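Local atomic coordinates of AlgX/AlgJ SGNH hydrolase-like domain-containing protein (Eubacterium siraeum, PDB entry 4NZK), a protein that is of unknown function but belongs to the DHHW family of SGNH hydrolase-like proteins and may therefore act on an ester or acetyl group. Residues I273-N279 with I299-I305; Y223-Y229 with P296-D300; R281-K287 with I326-T332; Y260-M264 with S289-V295. All coordinates share one frame; numbering follows the deposited sequence. Where two conformers were deposited one is given.

In the fold
Interactions 1 and 3 share a mixed sheet and meet where strand 304-309 pairs with strand 282-287. Interaction 3 belongs to its buried parallel part, held by regular backbone bonds with a salt bridge at one end. Interaction 1 is the partly buried antiparallel side, where side-chain amides and a threonine hydroxyl take over once the strand stops. Interactions 2 and 4 are buried and use loops instead: both hold parts of the connection between strands 282-287 and 304-309, interaction 4 its helical turns and interaction 2 the residues that follow. Interaction 2 shares Ile299 and Asp300 with interaction 1 and mixes a carboxylate grip with apolar packing; interaction 4 rests on aromatic side chains and a water.

Interaction 1: I273-N279 with I299-I305; sequences IETANKN and IDSFEEI
Ile273 and Ile305 face each other as an antiparallel, hydrogen-bonded pair, each backbone N donating to the other's O, with Ile273 N to Ile305 O at 2.7 Å. Two residues on, Thr275 N reaches Glu303 O at 2.9 Å, and the strand pairing stops there.

Side chains now bind the backbone. Thr275 OG1 sits between its own N and carbonyl carbon (chi1 83°), from where it donates to Phe302 O at 2.7 Å and accepts from Asn277 N at 3.0 Å. A valine here would probably leave Phe302 O without this donor and free the turn at Asn277 to shift. Two amides continue the row: Asn277 ND2 donates a hydrogen bond to Asp300 O at 2.8 Å, and Asn279 ND2 to Ser301 O at 2.9 Å, the latter coming from above the carbonyl plane.

Two charged chains meet here. Lys278 bends back at chi2 (-57°) so that NZ donates to Thr275 O at 2.9 Å, while its chain crosses that of Glu303 at about a right angle, CD against CD; Glu303 OE1 takes its bond from Gly280 N. Apolar contacts add Thr275 CG2 to Ile299 CG2 at 4.0 Å, and Ile273 against Ile299 and Ile305.

An ST turn thus closes strand 270-275, and the loop beyond it is pinned by side-chain-to-backbone bonds to the segment leading into its antiparallel neighbour, strand 304-309, in the mixed sheet.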
# COMPACT_ATOMS: atom_id res chain seq x y z
N ILE A 273 -16.58 0.36 2.50
CA ILE A 273 -16.99 -0.24 1.21
C ILE A 273 -17.87 -1.44 1.53
O ILE A 273 -17.48 -2.30 2.33
CB ILE A 273 -15.78 -0.68 0.37
CG1 ILE A 273 -14.85 0.48 0.10
CG2 ILE A 273 -16.21 -1.28 -0.97
CD1 ILE A 273 -13.48 0.08 -0.32
N GLU A 274 -19.05 -1.48 0.92
CA GLU A 274 -20.00 -2.59 1.06
C GLU A 274 -20.09 -3.20 -0.33
O GLU A 274 -20.35 -2.49 -1.30
CB GLU A 274 -21.37 -2.12 1.54
CG GLU A 274 -21.34 -1.56 2.95
CD GLU A 274 -22.60 -0.78 3.30
OE1 GLU A 274 -22.69 0.42 2.96
OE2 GLU A 274 -23.47 -1.37 3.96
N THR A 275 -19.90 -4.50 -0.43
CA THR A 275 -19.89 -5.17 -1.73
C THR A 275 -21.03 -6.16 -1.88
O THR A 275 -21.73 -6.47 -0.91
CB THR A 275 -18.58 -5.96 -1.98
OG1 THR A 275 -18.66 -7.23 -1.35
CG2 THR A 275 -17.34 -5.20 -1.48
N ALA A 276 -21.20 -6.64 -3.11
CA ALA A 276 -22.20 -7.66 -3.40
C ALA A 276 -21.81 -9.09 -2.99
O ALA A 276 -22.63 -9.98 -3.08
CB ALA A 276 -22.54 -7.63 -4.87
N ASN A 277 -20.59 -9.28 -2.47
CA ASN A 277 -20.15 -10.58 -2.02
C ASN A 277 -20.48 -10.71 -0.54
O ASN A 277 -19.71 -10.31 0.33
CB ASN A 277 -18.66 -10.78 -2.26
CG ASN A 277 -18.20 -12.20 -1.91
OD1 ASN A 277 -18.96 -12.98 -1.34
ND2 ASN A 277 -16.95 -12.51 -2.21
N LYS A 278 -21.62 -11.32 -0.26
CA LYS A 278 -22.12 -11.42 1.11
C LYS A 278 -21.57 -12.64 1.83
O LYS A 278 -22.30 -13.51 2.25
CB LYS A 278 -23.64 -11.46 1.06
CG LYS A 278 -24.26 -10.30 0.32
CD LYS A 278 -23.87 -8.95 0.86
CE LYS A 278 -24.75 -7.85 0.28
NZ LYS A 278 -24.21 -6.50 0.61
N ASN A 279 -20.26 -12.66 2.01
CA ASN A 279 -19.61 -13.79 2.62
C ASN A 279 -19.29 -13.67 4.12
O ASN A 279 -18.64 -14.55 4.69
CB ASN A 279 -18.37 -14.14 1.83
CG ASN A 279 -17.27 -13.12 1.95
OD1 ASN A 279 -17.39 -12.13 2.64
ND2 ASN A 279 -16.18 -13.36 1.21
N ILE A 299 -12.32 -5.95 -3.29
CA ILE A 299 -13.77 -5.79 -3.46
C ILE A 299 -14.47 -7.09 -3.81
O ILE A 299 -15.55 -7.37 -3.30
CB ILE A 299 -14.05 -4.66 -4.48
CG1 ILE A 299 -13.77 -3.31 -3.77
CG2 ILE A 299 -15.49 -4.74 -4.98
CD1 ILE A 299 -13.77 -2.09 -4.64
N ASP A 300 -13.83 -7.92 -4.62
CA ASP A 300 -14.42 -9.17 -5.03
C ASP A 300 -14.44 -10.18 -3.86
O ASP A 300 -15.15 -11.18 -3.95
CB ASP A 300 -13.66 -9.83 -6.20
CG ASP A 300 -13.69 -9.03 -7.54
OD1 ASP A 300 -14.69 -8.33 -7.87
OD2 ASP A 300 -12.67 -9.12 -8.28
N SER A 301 -13.61 -9.99 -2.84
CA SER A 301 -13.32 -11.03 -1.83
C SER A 301 -13.94 -10.84 -0.44
O SER A 301 -13.93 -11.78 0.35
CB SER A 301 -11.81 -11.19 -1.67
OG SER A 301 -11.20 -11.76 -2.82
N PHE A 302 -14.42 -9.63 -0.15
CA PHE A 302 -14.93 -9.27 1.17
C PHE A 302 -16.28 -8.62 1.06
O PHE A 302 -16.54 -7.89 0.11
CB PHE A 302 -13.93 -8.32 1.87
CG PHE A 302 -12.64 -8.99 2.24
CD1 PHE A 302 -12.53 -9.63 3.46
CD2 PHE A 302 -11.56 -9.03 1.38
CE1 PHE A 302 -11.37 -10.31 3.82
CE2 PHE A 302 -10.40 -9.71 1.72
CZ PHE A 302 -10.30 -10.35 2.96
N GLU A 303 -17.12 -8.83 2.08
CA GLU A 303 -18.43 -8.22 2.17
C GLU A 303 -18.34 -6.73 2.54
O GLU A 303 -19.09 -5.90 2.01
CB GLU A 303 -19.29 -8.97 3.21
CG GLU A 303 -20.70 -8.42 3.32
CD GLU A 303 -21.67 -9.21 4.20
OE1 GLU A 303 -21.54 -10.45 4.34
OE2 GLU A 303 -22.61 -8.56 4.74
N GLU A 304 -17.43 -6.41 3.47
CA GLU A 304 -17.18 -5.02 3.84
C GLU A 304 -15.70 -4.80 3.95
O GLU A 304 -14.96 -5.71 4.36
CB GLU A 304 -17.84 -4.61 5.18
CG GLU A 304 -19.34 -4.73 5.22
CD GLU A 304 -19.99 -4.27 6.52
OE1 GLU A 304 -19.31 -3.85 7.51
OE2 GLU A 304 -21.22 -4.33 6.55
N ILE A 305 -15.28 -3.60 3.57
CA ILE A 305 -13.90 -3.17 3.69
C ILE A 305 -13.87 -1.79 4.29
O ILE A 305 -14.51 -0.88 3.78
CB ILE A 305 -13.16 -3.17 2.34
CG1 ILE A 305 -13.20 -4.56 1.68
CG2 ILE A 305 -11.70 -2.78 2.52
CD1 ILE A 305 -13.18 -4.50 0.19
O HOH W 1 -22.25 -5.59 1.87

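Interaction 2: Y223-Y229 with P296-D300; sequences YIPSTDY and PFFID
Thr227 holds the carboxylate of Asp300 with two donors on one oxygen. OG1 lies 2.6 Å from Asp300 OD1, on the anti side and 29° out of the carboxylate plane, while Thr227 N meets the same OD1 at 3.1 Å, nearly in line with its C-O bond. Both donors converge because OG1 stays beside its own backbone N (chi1 -59°). Two waters extend the polar patch: one accepts from Ser226 N and donates to Asp300 OD2, the other donates to Thr227 OG1 and to Asp300 O. OD1 is held directly and OD2 through a water, which should restrict the rotation of the carboxylate.

The apolar part centres on Ile299. Its CD1 stands over one face of the Tyr229 ring, 4.0 Å from the centroid and 15° off the normal, a CH-pi contact displaced toward the rim. Pro225 packs beside it, CG 3.9 Å from Ile299 CB, and the same CG lies 3.6 Å from Pro296 O. At the far end Tyr223 CD2 comes to the edge of the Phe297 ring, 3.8 Å from CZ. Tyr229 itself is anchored through OH to Ile250 N and Ser249 OG.

This is loop packing: the connection between strands 218-224 and 229-234, which passes from the two-stranded sheet to the outer strand of the mixed sheet, is fastened to the loop before strand 304-309.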
# COMPACT_ATOMS: atom_id res chain seq x y z
N TYR A 223 -7.30 -0.82 -12.55
CA TYR A 223 -8.25 -1.88 -12.83
C TYR A 223 -9.48 -1.77 -11.95
O TYR A 223 -9.37 -1.64 -10.72
CB TYR A 223 -7.59 -3.28 -12.57
CG TYR A 223 -6.21 -3.41 -13.17
CD1 TYR A 223 -6.01 -3.78 -14.49
CD2 TYR A 223 -5.10 -3.09 -12.41
CE1 TYR A 223 -4.72 -3.85 -15.02
CE2 TYR A 223 -3.82 -3.18 -12.91
CZ TYR A 223 -3.62 -3.53 -14.20
OH TYR A 223 -2.32 -3.55 -14.65
N ILE A 224 -10.65 -1.83 -12.57
CA ILE A 224 -11.89 -1.71 -11.83
C ILE A 224 -12.51 -3.10 -11.71
O ILE A 224 -12.73 -3.79 -12.72
CB ILE A 224 -12.85 -0.75 -12.60
CG1 ILE A 224 -12.20 0.64 -12.78
CG2 ILE A 224 -14.19 -0.64 -11.88
CD1 ILE A 224 -13.00 1.55 -13.67
N PRO A 225 -12.83 -3.51 -10.49
CA PRO A 225 -13.31 -4.88 -10.32
C PRO A 225 -14.72 -5.08 -10.82
O PRO A 225 -15.48 -4.13 -10.97
CB PRO A 225 -13.26 -5.08 -8.79
CG PRO A 225 -13.43 -3.69 -8.21
CD PRO A 225 -12.73 -2.78 -9.21
N SER A 226 -15.06 -6.35 -11.01
CA SER A 226 -16.36 -6.75 -11.56
C SER A 226 -17.49 -6.80 -10.53
O SER A 226 -18.65 -6.67 -10.90
CB SER A 226 -16.22 -8.11 -12.27
OG SER A 226 -15.95 -9.16 -11.35
N THR A 227 -17.16 -6.96 -9.25
CA THR A 227 -18.17 -7.04 -8.21
C THR A 227 -18.75 -5.68 -7.89
O THR A 227 -18.01 -4.69 -7.74
CB THR A 227 -17.57 -7.72 -6.95
OG1 THR A 227 -17.10 -9.03 -7.29
CG2 THR A 227 -18.60 -7.84 -5.79
N ASP A 228 -20.08 -5.61 -7.76
CA ASP A 228 -20.72 -4.35 -7.43
C ASP A 228 -20.40 -3.97 -5.98
O ASP A 228 -20.21 -4.83 -5.12
CB ASP A 228 -22.24 -4.43 -7.67
CG ASP A 228 -22.92 -3.08 -7.57
OD1 ASP A 228 -22.31 -2.08 -8.00
OD2 ASP A 228 -24.08 -3.01 -7.10
N TYR A 229 -20.30 -2.67 -5.74
CA TYR A 229 -20.02 -2.16 -4.39
C TYR A 229 -20.53 -0.70 -4.28
O TYR A 229 -20.86 -0.04 -5.28
CB TYR A 229 -18.49 -2.20 -4.09
CG TYR A 229 -17.74 -1.10 -4.83
CD1 TYR A 229 -17.30 -1.28 -6.13
CD2 TYR A 229 -17.57 0.15 -4.26
CE1 TYR A 229 -16.65 -0.26 -6.82
CE2 TYR A 229 -16.95 1.19 -4.95
CZ TYR A 229 -16.48 0.99 -6.23
OH TYR A 229 -15.90 2.04 -6.92
N PRO A 296 -8.76 -1.81 -4.51
CA PRO A 296 -9.62 -2.31 -5.59
C PRO A 296 -9.63 -3.84 -5.71
O PRO A 296 -10.60 -4.43 -6.17
CB PRO A 296 -8.99 -1.67 -6.84
CG PRO A 296 -8.46 -0.35 -6.33
CD PRO A 296 -7.85 -0.75 -4.99
N PHE A 297 -8.54 -4.48 -5.29
CA PHE A 297 -8.37 -5.94 -5.42
C PHE A 297 -8.97 -6.71 -4.28
O PHE A 297 -8.86 -7.93 -4.27
CB PHE A 297 -6.89 -6.26 -5.59
CG PHE A 297 -6.24 -5.47 -6.69
CD1 PHE A 297 -6.71 -5.58 -7.99
CD2 PHE A 297 -5.20 -4.60 -6.43
CE1 PHE A 297 -6.15 -4.84 -9.03
CE2 PHE A 297 -4.65 -3.86 -7.45
CZ PHE A 297 -5.11 -3.98 -8.75
N PHE A 298 -9.59 -6.03 -3.32
CA PHE A 298 -10.28 -6.71 -2.22
C PHE A 298 -11.80 -6.75 -2.37
O PHE A 298 -12.47 -7.53 -1.69
CB PHE A 298 -9.96 -6.06 -0.87
CG PHE A 298 -8.51 -6.07 -0.52
CD1 PHE A 298 -7.70 -7.12 -0.84
CD2 PHE A 298 -7.96 -5.00 0.18
CE1 PHE A 298 -6.36 -7.14 -0.46
CE2 PHE A 298 -6.63 -5.01 0.54
CZ PHE A 298 -5.84 -6.06 0.22
N ILE A 299 -12.32 -5.95 -3.29
CA ILE A 299 -13.77 -5.79 -3.46
C ILE A 299 -14.47 -7.09 -3.81
O ILE A 299 -15.55 -7.37 -3.30
CB ILE A 299 -14.05 -4.66 -4.48
CG1 ILE A 299 -13.77 -3.31 -3.77
CG2 ILE A 299 -15.49 -4.74 -4.98
CD1 ILE A 299 -13.77 -2.09 -4.64
N ASP A 300 -13.83 -7.92 -4.62
CA ASP A 300 -14.42 -9.17 -5.03
C ASP A 300 -14.44 -10.18 -3.86
O ASP A 300 -15.15 -11.18 -3.95
CB ASP A 300 -13.66 -9.83 -6.20
CG ASP A 300 -13.69 -9.03 -7.54
OD1 ASP A 300 -14.69 -8.33 -7.87
OD2 ASP A 300 -12.67 -9.12 -8.28
O HOH W 2 -13.30 -8.65 -10.86
O HOH W 3 -17.22 -11.44 -5.80

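Interaction 3: R281-K287 with I326-T332; sequences RKLCIFK and ITDVLFT. With EDO (1,2-ethanediol), chain B.
Arg281 reaches across to Asp328 at the start of two parallel strands. Its CB rests against the Phe302 ring. The chain then bends at chi2 (-72°) and chi3 (-67°), folding back and bringing CD to 3.9 Å from Asp328 OD1. NE follows with a nearly straight bond of 2.9 Å to Asp328 OD1, on the syn side and within the guanidinium plane. Beyond CZ, NH2 bonds Asp328 OD2 at 2.9 Å, from above the carboxylate plane, and also meets Ala181 O. The result is a side-on, two-nitrogen salt bridge with the planes 35° apart. Thr327 OG1 donates to Asp328 OD1 from the opposite face, so OD1 is gripped twice, and the same hydroxyl accepts from Lys282 N at 2.9 Å.

From here the backbones run side by side. Lys282 O takes both Thr327 N and Asp328 N; Cys284 and Phe286 then use their N and O on Asp328, Leu330 and Thr332, in parallel register. On the face of Cys284 and Phe286, Val329 CG1 sits at the edge of the Phe286 ring, 3.6 Å from CD2, and Phe286 CB lies 3.7 Å from Phe331 CE2. At the far end Lys287 NZ bonds Asn292 OD1, forms salt bridges with Asp267 and Asp309, and also holds both hydroxyls of a 1,2-ethanediol that probably came from the crystallisation liquor.

Strand 328-334 follows strand 304-309 and helix 317-323, and strand 282-287 lies between the two: a beta-alpha-beta crossover that steps over one strand, in the parallel part of the alpha/beta sheet expected of an SGNH hydrolase-like fold.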
# COMPACT_ATOMS: atom_id res chain seq x y z
N ARG A 281 -17.26 -11.81 5.57
CA ARG A 281 -15.88 -11.38 5.88
C ARG A 281 -15.81 -9.87 5.80
O ARG A 281 -16.14 -9.27 4.77
CB ARG A 281 -14.89 -12.03 4.91
CG ARG A 281 -14.89 -13.54 4.92
CD ARG A 281 -14.27 -14.14 6.19
NE ARG A 281 -12.84 -13.88 6.28
CZ ARG A 281 -11.89 -14.57 5.64
NH1 ARG A 281 -12.19 -15.60 4.84
NH2 ARG A 281 -10.62 -14.22 5.80
N LYS A 282 -15.36 -9.25 6.89
CA LYS A 282 -15.32 -7.80 7.02
C LYS A 282 -13.90 -7.40 7.38
O LYS A 282 -13.41 -7.73 8.45
CB LYS A 282 -16.34 -7.32 8.07
CG LYS A 282 -17.78 -7.69 7.70
CD LYS A 282 -18.79 -7.23 8.73
CE LYS A 282 -20.19 -7.65 8.33
NZ LYS A 282 -21.19 -7.10 9.28
N LEU A 283 -13.27 -6.69 6.46
CA LEU A 283 -11.85 -6.38 6.53
C LEU A 283 -11.65 -4.94 6.94
O LEU A 283 -12.33 -4.04 6.43
CB LEU A 283 -11.23 -6.58 5.13
CG LEU A 283 -9.76 -6.21 4.95
CD1 LEU A 283 -8.89 -7.11 5.79
CD2 LEU A 283 -9.42 -6.29 3.47
N CYS A 284 -10.72 -4.72 7.84
CA CYS A 284 -10.24 -3.36 8.09
C CYS A 284 -8.77 -3.33 7.69
O CYS A 284 -7.99 -4.21 8.07
CB CYS A 284 -10.37 -3.04 9.57
SG CYS A 284 -10.01 -1.33 9.97
N ILE A 285 -8.41 -2.33 6.89
CA ILE A 285 -7.05 -2.13 6.44
C ILE A 285 -6.48 -0.91 7.13
O ILE A 285 -7.10 0.16 7.15
CB ILE A 285 -6.96 -1.89 4.93
CG1 ILE A 285 -7.64 -3.00 4.17
CG2 ILE A 285 -5.51 -1.75 4.49
CD1 ILE A 285 -8.04 -2.56 2.79
N PHE A 286 -5.33 -1.08 7.75
CA PHE A 286 -4.57 -0.01 8.33
C PHE A 286 -3.32 0.10 7.52
O PHE A 286 -2.50 -0.80 7.47
CB PHE A 286 -4.24 -0.28 9.79
CG PHE A 286 -5.45 -0.21 10.69
CD1 PHE A 286 -6.11 0.99 10.88
CD2 PHE A 286 -5.88 -1.34 11.36
CE1 PHE A 286 -7.21 1.04 11.71
CE2 PHE A 286 -7.00 -1.29 12.17
CZ PHE A 286 -7.64 -0.09 12.34
N LYS A 287 -3.17 1.23 6.83
CA LYS A 287 -2.15 1.33 5.80
C LYS A 287 -1.41 2.65 5.78
O LYS A 287 -1.78 3.60 6.46
CB LYS A 287 -2.83 1.07 4.43
CG LYS A 287 -4.11 1.87 4.11
CD LYS A 287 -3.83 3.30 3.77
CE LYS A 287 -5.07 4.09 3.40
NZ LYS A 287 -4.65 5.45 2.97
N ILE A 326 -15.70 -6.34 12.59
CA ILE A 326 -14.54 -6.70 11.79
C ILE A 326 -14.04 -8.09 12.12
O ILE A 326 -13.88 -8.42 13.30
CB ILE A 326 -13.38 -5.71 12.02
CG1 ILE A 326 -13.78 -4.30 11.54
CG2 ILE A 326 -12.11 -6.22 11.37
CD1 ILE A 326 -14.24 -4.21 10.10
N THR A 327 -13.77 -8.90 11.09
CA THR A 327 -13.30 -10.29 11.21
C THR A 327 -11.80 -10.45 10.87
O THR A 327 -11.15 -11.41 11.33
CB THR A 327 -14.12 -11.25 10.27
OG1 THR A 327 -14.01 -10.84 8.89
CG2 THR A 327 -15.59 -11.22 10.63
N ASP A 328 -11.29 -9.53 10.03
CA ASP A 328 -9.94 -9.59 9.51
C ASP A 328 -9.37 -8.17 9.51
O ASP A 328 -10.04 -7.23 9.11
CB ASP A 328 -9.95 -10.07 8.04
CG ASP A 328 -10.47 -11.50 7.88
OD1 ASP A 328 -11.72 -11.70 7.77
OD2 ASP A 328 -9.62 -12.42 7.89
N VAL A 329 -8.11 -8.06 9.93
CA VAL A 329 -7.40 -6.77 9.91
C VAL A 329 -6.11 -6.97 9.14
O VAL A 329 -5.36 -7.90 9.44
CB VAL A 329 -7.10 -6.26 11.34
CG1 VAL A 329 -6.33 -4.94 11.27
CG2 VAL A 329 -8.39 -6.07 12.11
N LEU A 330 -5.83 -6.08 8.19
CA LEU A 330 -4.59 -6.09 7.47
C LEU A 330 -3.82 -4.80 7.73
O LEU A 330 -4.32 -3.72 7.48
CB LEU A 330 -4.87 -6.23 5.97
CG LEU A 330 -3.66 -6.10 5.07
CD1 LEU A 330 -2.65 -7.21 5.31
CD2 LEU A 330 -4.10 -6.10 3.62
N PHE A 331 -2.59 -4.95 8.21
CA PHE A 331 -1.63 -3.87 8.29
C PHE A 331 -0.71 -4.03 7.07
O PHE A 331 -0.09 -5.11 6.87
CB PHE A 331 -0.76 -3.99 9.53
CG PHE A 331 -1.48 -3.60 10.78
CD1 PHE A 331 -2.23 -4.51 11.48
CD2 PHE A 331 -1.44 -2.29 11.23
CE1 PHE A 331 -2.89 -4.15 12.65
CE2 PHE A 331 -2.11 -1.91 12.38
CZ PHE A 331 -2.84 -2.84 13.08
N THR A 332 -0.67 -2.99 6.24
CA THR A 332 0.13 -3.06 5.05
C THR A 332 0.73 -1.70 4.75
O THR A 332 0.06 -0.69 4.81
CB THR A 332 -0.68 -3.64 3.88
OG1 THR A 332 0.19 -3.84 2.74
CG2 THR A 332 -1.85 -2.79 3.48
C1 EDO B . -8.31 6.37 2.18
O1 EDO B . -7.07 6.23 1.51
C2 EDO B . -8.21 6.07 3.69
O2 EDO B . -7.02 6.61 4.24

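Interaction 4: Y260-M264 with S289-V295; sequences YSTFM and SYGNAEV
The helical turns that follow strand 282-287, a stretch beside the Asp-His-His-Trp sequence that names the family, are where Tyr260 reaches Ser289. Ser289 OG is bonded to His164 of that sequence, and the Tyr260 ring stacks on the same histidine, which places the contact next to what may be the functional site of this SGNH-like protein.

With CG anti to the backbone N (chi1 -164°), the Tyr260 ring extends across the turns until OH meets Ser289 O at 2.7 Å, the carbonyl oxygen lying at the ring's edge. That carbonyl oxygen also accepts from Asn292 N, so two donors share it. Ala293 N adds a weak bond to the Tyr260 hydroxyl at 3.4 Å. A phenylalanine in place of Tyr260 would probably deprive Ser289 O of one donor and leave this end of the turn less firmly tied.

Carbon packing fills the rest. Ala293 CB touches Tyr260 CE1 at 3.9 Å and Phe263 CE2 at 3.8 Å, one methyl against both rings. Ala293 CA lies over the Phe263 face, 4.2 Å from the centroid, as a CH-pi contact. Met264, a selenomethionine, lays CE against Val295 CG2 at 3.8 Å. Asn292 CB approaches Tyr260 CE2, and its ND2 is bonded to Asp267 OD1.

One water closes the join, donating to Tyr260 O at 2.7 Å and to Phe263 O at 2.8 Å while accepting from Asn292 ND2.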
# COMPACT_ATOMS: atom_id res chain seq x y z
N TYR A 260 -2.03 8.55 -8.87
CA TYR A 260 -2.10 7.63 -7.72
C TYR A 260 -3.26 7.95 -6.79
O TYR A 260 -3.81 7.06 -6.13
CB TYR A 260 -0.77 7.54 -6.95
CG TYR A 260 -0.71 6.34 -6.03
CD1 TYR A 260 -0.41 5.09 -6.54
CD2 TYR A 260 -1.01 6.44 -4.65
CE1 TYR A 260 -0.37 3.96 -5.71
CE2 TYR A 260 -0.96 5.33 -3.82
CZ TYR A 260 -0.64 4.08 -4.37
OH TYR A 260 -0.59 2.97 -3.55
N SER A 261 -3.68 9.22 -6.79
CA SER A 261 -4.81 9.65 -5.98
C SER A 261 -6.16 9.24 -6.59
O SER A 261 -7.20 9.53 -6.06
CB SER A 261 -4.75 11.16 -5.70
OG SER A 261 -3.66 11.42 -4.85
N THR A 262 -6.13 8.60 -7.75
CA THR A 262 -7.34 7.96 -8.28
C THR A 262 -8.01 7.08 -7.20
O THR A 262 -9.22 6.97 -7.14
CB THR A 262 -6.99 7.10 -9.51
OG1 THR A 262 -6.43 7.95 -10.52
CG2 THR A 262 -8.20 6.38 -10.04
N PHE A 263 -7.20 6.42 -6.37
CA PHE A 263 -7.74 5.56 -5.31
C PHE A 263 -8.17 6.40 -4.09
O PHE A 263 -7.35 6.83 -3.29
CB PHE A 263 -6.72 4.50 -4.93
CG PHE A 263 -6.16 3.78 -6.14
CD1 PHE A 263 -7.01 3.16 -7.04
CD2 PHE A 263 -4.81 3.80 -6.41
CE1 PHE A 263 -6.49 2.56 -8.18
CE2 PHE A 263 -4.28 3.21 -7.52
CZ PHE A 263 -5.12 2.57 -8.41
N MSE A 264 -9.47 6.63 -4.02
CA MSE A 264 -10.17 7.31 -2.93
C MSE A 264 -9.79 8.76 -2.69
O MSE A 264 -10.21 9.35 -1.68
CB MSE A 264 -10.01 6.52 -1.65
CG MSE A 264 -10.55 5.11 -1.89
SE MSE A 264 -10.04 3.90 -0.44
CE MSE A 264 -8.16 3.64 -0.93
N SER A 289 0.38 4.91 2.27
CA SER A 289 -0.16 5.12 0.95
C SER A 289 0.02 3.96 -0.04
O SER A 289 -0.75 3.87 -1.02
CB SER A 289 0.33 6.43 0.34
OG SER A 289 1.73 6.44 0.19
N TYR A 290 0.94 3.02 0.23
CA TYR A 290 1.05 1.83 -0.64
C TYR A 290 -0.26 1.05 -0.61
O TYR A 290 -0.69 0.45 -1.61
CB TYR A 290 2.20 0.91 -0.19
CG TYR A 290 3.43 1.05 -1.02
CD1 TYR A 290 4.12 2.24 -1.08
CD2 TYR A 290 3.90 -0.01 -1.77
CE1 TYR A 290 5.24 2.37 -1.89
CE2 TYR A 290 5.00 0.12 -2.58
CZ TYR A 290 5.66 1.30 -2.64
OH TYR A 290 6.75 1.40 -3.46
N GLY A 291 -0.89 1.02 0.55
CA GLY A 291 -2.13 0.28 0.68
C GLY A 291 -3.28 0.74 -0.17
O GLY A 291 -4.16 -0.06 -0.50
N ASN A 292 -3.25 2.00 -0.58
CA ASN A 292 -4.35 2.57 -1.36
C ASN A 292 -4.63 1.74 -2.59
O ASN A 292 -5.80 1.49 -2.93
CB ASN A 292 -4.01 3.99 -1.77
CG ASN A 292 -3.83 4.96 -0.58
OD1 ASN A 292 -3.75 4.56 0.58
ND2 ASN A 292 -3.72 6.24 -0.89
N ALA A 293 -3.56 1.32 -3.27
CA ALA A 293 -3.70 0.59 -4.54
C ALA A 293 -4.12 -0.86 -4.38
O ALA A 293 -4.47 -1.51 -5.36
CB ALA A 293 -2.43 0.68 -5.37
N GLU A 294 -4.05 -1.37 -3.15
CA GLU A 294 -4.51 -2.74 -2.89
C GLU A 294 -6.02 -2.82 -2.84
O GLU A 294 -6.60 -3.83 -3.16
CB GLU A 294 -3.97 -3.28 -1.55
CG GLU A 294 -2.45 -3.35 -1.48
CD GLU A 294 -1.91 -3.80 -0.11
OE1 GLU A 294 -2.60 -4.57 0.58
OE2 GLU A 294 -0.76 -3.39 0.25
N VAL A 295 -6.67 -1.72 -2.44
CA VAL A 295 -8.11 -1.75 -2.13
C VAL A 295 -9.00 -2.25 -3.25
O VAL A 295 -9.87 -3.10 -2.99
CB VAL A 295 -8.59 -0.39 -1.57
CG1 VAL A 295 -10.09 -0.37 -1.35
CG2 VAL A 295 -7.88 -0.10 -0.24
O HOH W 4 -4.54 7.11 -3.50